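Local coordinates for 5-oxopent-3-ene-1,2,5-tricarboxylate decarboxylase (PDB 6IYM), which belongs to the fumarylacetoacetate hydrolase family and binds a magnesium ion through a cluster of acidic side chains, at residues T157-D160 with L161-E164; Q167-R170 with G171-D175. All blocks are in the same frame, centred on the assembly; numbering follows the deposited sequence.

Contact 1: T157-D160 with L161-E164; sequences TARD and LQKE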
loop_
_atom_site.group_PDB
_atom_site.type_symbol
_atom_site.label_atom_id
_atom_site.label_comp_id
_atom_site.label_asym_id
_atom_site.label_seq_id
_atom_site.Cartn_x
_atom_site.Cartn_y
_atom_site.Cartn_z
ATOM N N THR A 157 -6.000 -12.596 -8.874
ATOM C CA THR A 157 -6.321 -13.065 -7.513
ATOM C C THR A 157 -6.074 -14.576 -7.390
ATOM O O THR A 157 -6.505 -15.328 -8.283
ATOM C CB THR A 157 -7.789 -12.773 -7.175
ATOM O OG1 THR A 157 -8.121 -11.393 -7.324
ATOM C CG2 THR A 157 -8.149 -13.232 -5.778
ATOM N N ALA A 158 -5.455 -14.999 -6.284
ATOM C CA ALA A 158 -5.344 -16.404 -5.851
ATOM C C ALA A 158 -6.492 -16.660 -4.881
ATOM O O ALA A 158 -6.375 -16.287 -3.714
ATOM C CB ALA A 158 -3.999 -16.642 -5.192
ATOM N N ARG A 159 -7.570 -17.267 -5.350
ATOM C CA ARG A 159 -8.812 -17.474 -4.553
ATOM C C ARG A 159 -8.518 -18.302 -3.285
ATOM O O ARG A 159 -9.205 -18.063 -2.256
ATOM C CB ARG A 159 -9.885 -18.124 -5.427
ATOM C CG ARG A 159 -10.273 -17.298 -6.643
ATOM C CD ARG A 159 -10.927 -15.997 -6.240
ATOM N NE ARG A 159 -11.324 -15.195 -7.389
ATOM C CZ ARG A 159 -11.777 -13.936 -7.329
ATOM N NH1 ARG A 159 -11.893 -13.320 -6.163
ATOM N NH2 ARG A 159 -12.116 -13.297 -8.438
ATOM N N ASP A 160 -7.525 -19.191 -3.316
ATOM C CA ASP A 160 -7.183 -20.078 -2.171
ATOM C C ASP A 160 -6.357 -19.268 -1.145
ATOM O O ASP A 160 -6.611 -19.410 0.065
ATOM C CB ASP A 160 -6.555 -21.402 -2.654
ATOM C CG ASP A 160 -5.491 -21.249 -3.725
ATOM O OD1 ASP A 160 -5.148 -20.080 -4.072
ATOM O OD2 ASP A 160 -4.964 -22.282 -4.172
ATOM N N LEU A 161 -5.469 -18.383 -1.595
ATOM C CA LEU A 161 -4.651 -17.519 -0.701
ATOM C C LEU A 161 -5.562 -16.492 -0.005
ATOM O O LEU A 161 -5.272 -16.103 1.175
ATOM C CB LEU A 161 -3.544 -16.853 -1.525
ATOM C CG LEU A 161 -2.312 -17.707 -1.789
ATOM C CD1 LEU A 161 -2.686 -19.074 -2.300
ATOM C CD2 LEU A 161 -1.384 -17.017 -2.767
ATOM N N GLN A 162 -6.649 -16.088 -0.673
ATOM C CA GLN A 162 -7.658 -15.155 -0.105
ATOM C C GLN A 162 -8.211 -15.724 1.205
ATOM O O GLN A 162 -8.370 -14.964 2.164
ATOM C CB GLN A 162 -8.824 -14.924 -1.063
ATOM C CG GLN A 162 -8.752 -13.644 -1.868
ATOM C CD GLN A 162 -10.027 -13.467 -2.668
ATOM O OE1 GLN A 162 -10.391 -14.298 -3.495
ATOM N NE2 GLN A 162 -10.752 -12.397 -2.393
ATOM N N LYS A 163 -8.536 -17.008 1.227
ATOM C CA LYS A 163 -9.128 -17.662 2.411
ATOM C C LYS A 163 -8.003 -18.042 3.381
ATOM O O LYS A 163 -8.215 -17.911 4.599
ATOM C CB LYS A 163 -10.003 -18.829 1.945
ATOM C CG LYS A 163 -11.273 -18.394 1.215
ATOM C CD LYS A 163 -12.302 -19.490 1.015
ATOM C CE LYS A 163 -12.787 -20.089 2.320
ATOM N NZ LYS A 163 -13.943 -20.994 2.116
ATOM N N GLU A 164 -6.846 -18.457 2.861
ATOM C CA GLU A 164 -5.682 -18.936 3.658
ATOM C C GLU A 164 -5.103 -17.793 4.506
ATOM O O GLU A 164 -4.547 -18.077 5.577
ATOM C CB GLU A 164 -4.629 -19.485 2.701
ATOM C CG GLU A 164 -3.362 -19.998 3.355
ATOM C CD GLU A 164 -2.468 -20.804 2.414
ATOM O OE1 GLU A 164 -3.008 -21.508 1.503
ATOM O OE2 GLU A 164 -1.228 -20.734 2.581
#

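Contact 2: Q167-R170 with G171-D175; sequences QFFR and GKSLD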
loop_
_atom_site.group_PDB
_atom_site.type_symbol
_atom_site.label_atom_id
_atom_site.label_comp_id
_atom_site.label_asym_id
_atom_site.label_seq_id
_atom_site.Cartn_x
_atom_site.Cartn_y
_atom_site.Cartn_z
ATOM N N GLN A 167 -7.396 -11.924 5.010
ATOM C CA GLN A 167 -7.408 -10.599 4.348
ATOM C C GLN A 167 -6.916 -10.788 2.919
ATOM O O GLN A 167 -6.088 -11.662 2.723
ATOM C CB GLN A 167 -6.531 -9.628 5.124
ATOM C CG GLN A 167 -7.031 -9.430 6.534
ATOM C CD GLN A 167 -8.134 -8.420 6.579
ATOM O OE1 GLN A 167 -8.005 -7.316 6.036
ATOM N NE2 GLN A 167 -9.213 -8.792 7.250
ATOM N N PHE A 168 -7.434 -10.010 1.964
ATOM C CA PHE A 168 -7.239 -10.280 0.513
ATOM C C PHE A 168 -5.812 -9.931 0.061
ATOM O O PHE A 168 -5.389 -10.475 -0.969
ATOM C CB PHE A 168 -8.327 -9.575 -0.301
ATOM C CG PHE A 168 -9.725 -10.074 -0.043
ATOM C CD1 PHE A 168 -9.957 -11.272 0.611
ATOM C CD2 PHE A 168 -10.808 -9.348 -0.489
ATOM C CE1 PHE A 168 -11.248 -11.714 0.852
ATOM C CE2 PHE A 168 -12.100 -9.793 -0.266
ATOM C CZ PHE A 168 -12.317 -10.979 0.402
ATOM N N PHE A 169 -5.080 -9.118 0.832
ATOM C CA PHE A 169 -3.799 -8.465 0.459
ATOM C C PHE A 169 -2.836 -9.431 -0.233
ATOM O O PHE A 169 -2.431 -9.161 -1.364
ATOM C CB PHE A 169 -3.059 -7.923 1.685
ATOM C CG PHE A 169 -1.680 -7.415 1.352
ATOM C CD1 PHE A 169 -1.510 -6.373 0.464
ATOM C CD2 PHE A 169 -0.556 -7.993 1.906
ATOM C CE1 PHE A 169 -0.239 -5.915 0.157
ATOM C CE2 PHE A 169 0.709 -7.526 1.604
ATOM C CZ PHE A 169 0.867 -6.499 0.726
ATOM N N ARG A 170 -2.446 -10.502 0.446
ATOM C CA ARG A 170 -1.407 -11.437 -0.045
ATOM C C ARG A 170 -1.880 -12.092 -1.352
ATOM O O ARG A 170 -1.117 -12.061 -2.303
ATOM C CB ARG A 170 -1.037 -12.505 0.991
ATOM C CG ARG A 170 0.046 -13.446 0.482
ATOM C CD ARG A 170 0.894 -14.129 1.547
ATOM N NE ARG A 170 1.517 -15.304 0.949
ATOM C CZ ARG A 170 2.553 -15.273 0.133
ATOM N NH1 ARG A 170 3.139 -14.133 -0.196
ATOM N NH2 ARG A 170 3.009 -16.400 -0.370
ATOM N N GLY A 171 -3.075 -12.673 -1.377
ATOM C CA GLY A 171 -3.595 -13.400 -2.553
ATOM C C GLY A 171 -3.798 -12.492 -3.759
ATOM O O GLY A 171 -3.994 -13.046 -4.856
ATOM N N LYS A 172 -3.715 -11.159 -3.592
ATOM C CA LYS A 172 -3.870 -10.168 -4.698
ATOM C C LYS A 172 -2.534 -9.504 -5.045
ATOM O O LYS A 172 -2.520 -8.678 -5.967
ATOM C CB LYS A 172 -4.949 -9.149 -4.328
ATOM C CG LYS A 172 -6.340 -9.766 -4.313
ATOM C CD LYS A 172 -7.490 -8.846 -4.070
ATOM C CE LYS A 172 -8.832 -9.548 -4.228
ATOM N NZ LYS A 172 -9.405 -9.425 -5.594
ATOM N N SER A 173 -1.449 -9.856 -4.349
ATOM C CA SER A 173 -0.218 -9.042 -4.323
ATOM C C SER A 173 1.037 -9.818 -4.745
ATOM O O SER A 173 2.128 -9.185 -4.775
ATOM C CB SER A 173 -0.082 -8.401 -2.970
ATOM O OG SER A 173 -1.170 -7.525 -2.749
ATOM N N LEU A 174 0.914 -11.075 -5.185
ATOM C CA LEU A 174 2.062 -11.849 -5.738
ATOM C C LEU A 174 2.590 -11.141 -6.977
ATOM O O LEU A 174 1.753 -10.570 -7.695
ATOM C CB LEU A 174 1.592 -13.261 -6.109
ATOM C CG LEU A 174 1.140 -14.140 -4.950
ATOM C CD1 LEU A 174 1.136 -15.605 -5.358
ATOM C CD2 LEU A 174 2.025 -13.953 -3.727
ATOM N N ASP A 175 3.894 -11.229 -7.264
ATOM C CA ASP A 175 4.490 -10.582 -8.453
ATOM C C ASP A 175 3.675 -11.018 -9.699
ATOM O O ASP A 175 3.413 -12.214 -9.857
ATOM C CB ASP A 175 5.988 -10.887 -8.581
ATOM C CG ASP A 175 6.857 -10.385 -7.415
ATOM O OD1 ASP A 175 6.343 -9.675 -6.507
ATOM O OD2 ASP A 175 8.037 -10.734 -7.391
HETATM O O HOH W 1 -4.796 -13.311 0.685
#

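Contact 1: T157-D160 with L161-E164
Arg159 and Gln162 run side by side and point the same way, and the amide oxygen of Gln162 comes to the edge of the guanidinium, near its plane. NH1 of Arg159 donates to OE1 of Gln162 over 3.2 Å with an N-H...O angle of 157°. The guanidinium and amide planes are turned 45° apart, and the donor is tilted from the carbonyl plane. The bend of the arginine at chi2 (-65°) brings CD as well as NH1 against the same oxygen. One face of the guanidinium lies over CB of Thr157, whose methyl CG2 also meets OE1 of Gln162, at 3.4 Å. The other arginine nitrogens leave the contact: NE pairs with Asp122 and NH2 with Glu124, a magnesium ligand.

Asp160 and Leu161 are also aligned alongside each other. With CG of Asp160 placed between its backbone N and carbonyl carbon, OD1 reaches the backbone N of the next residue, Leu161, in a weak bond of 3.0 Å, while OD2 is taken by the backbone N of Gln119. CD2 of Leu161 packs on CB of Ala158 at 3.6 Å.

Backbone bonds close the turn: Gln162 N donates to Ala158 O at 3.1 Å, and Glu164 N to Asp160 O at 3.0 Å. This is the first turn of helix 159-164, where strand 147-158 ends. The chemistry implies that Arg159 is held from several directions, by two carboxylates and an amide oxygen, and as a second-shell residue it probably orients Glu124 at the magnesium site.

Contact 2: Q167-R170 with G171-D175
Ser173 N donates to Arg170 O over 3.0 Å, and Lys172 N to Phe169 O over 3.3 Å, backbone hydrogen bonds that wind this part of the chain into tight turns rather than a regular helix. Lys172 N also makes a weak bond to Phe168 O. A water bridges Gln167 O (2.9 Å) and Gly171 N (2.8 Å), accepting from the latter.

One side-chain hydroxyl adds to this network. OG of Ser173 sits beside its own backbone N (chi1 -63°), facing back along the chain, and approaches Phe169 O at 2.5 Å, so short that the exact geometry is doubtful. It also accepts from Ala100 N.

Aromatic and apolar contacts flank the turns. CB of Ser173 lies over one face of the Phe169 ring, displaced toward the rim, in a CH-pi contact 4.3 Å from the centroid. On Lys172 the aliphatic chain runs past Phe168, CD touching the phenylalanine CB at 3.9 Å. The Arg170 guanidinium presents one face to Leu174, whose CD2 comes within 3.7 Å of NH1; the arginine's NH2 is bonded to Arg227 O of the second subunit.

The far end of Lys172 leaves the contact altogether. Its chain stays extended to CE and turns only at chi4 (-93°), sending NZ to Asp155 OD2 and Thr157 OG1. Asp155 is a magnesium ligand, and the chemistry implies a buried turn that probably fixes the root of Lys172 through its backbone and methylenes, with NZ placed where it could help position Asp155.

Contact 1 precedes contact 2 along the chain, their centres are 8 Å apart, and both belong to the fumarylacetoacetate hydrolase C-terminal domain. Strand 147-158 runs into helix 159-164 at contact 1, and the loop that carries contact 2 then leads on to strand 178-186, which pairs antiparallel with strand 147-158 in the same mixed sheet. The loop folds back on the strand end: Ala158 N lies 2.8 Å from Gly171 O, a probable hydrogen bond, and Leu161 packs on Gly171. The two contacts thus bring the end of strand 147-158 and the later loop together beside the magnesium ion, and both also touch the second subunit.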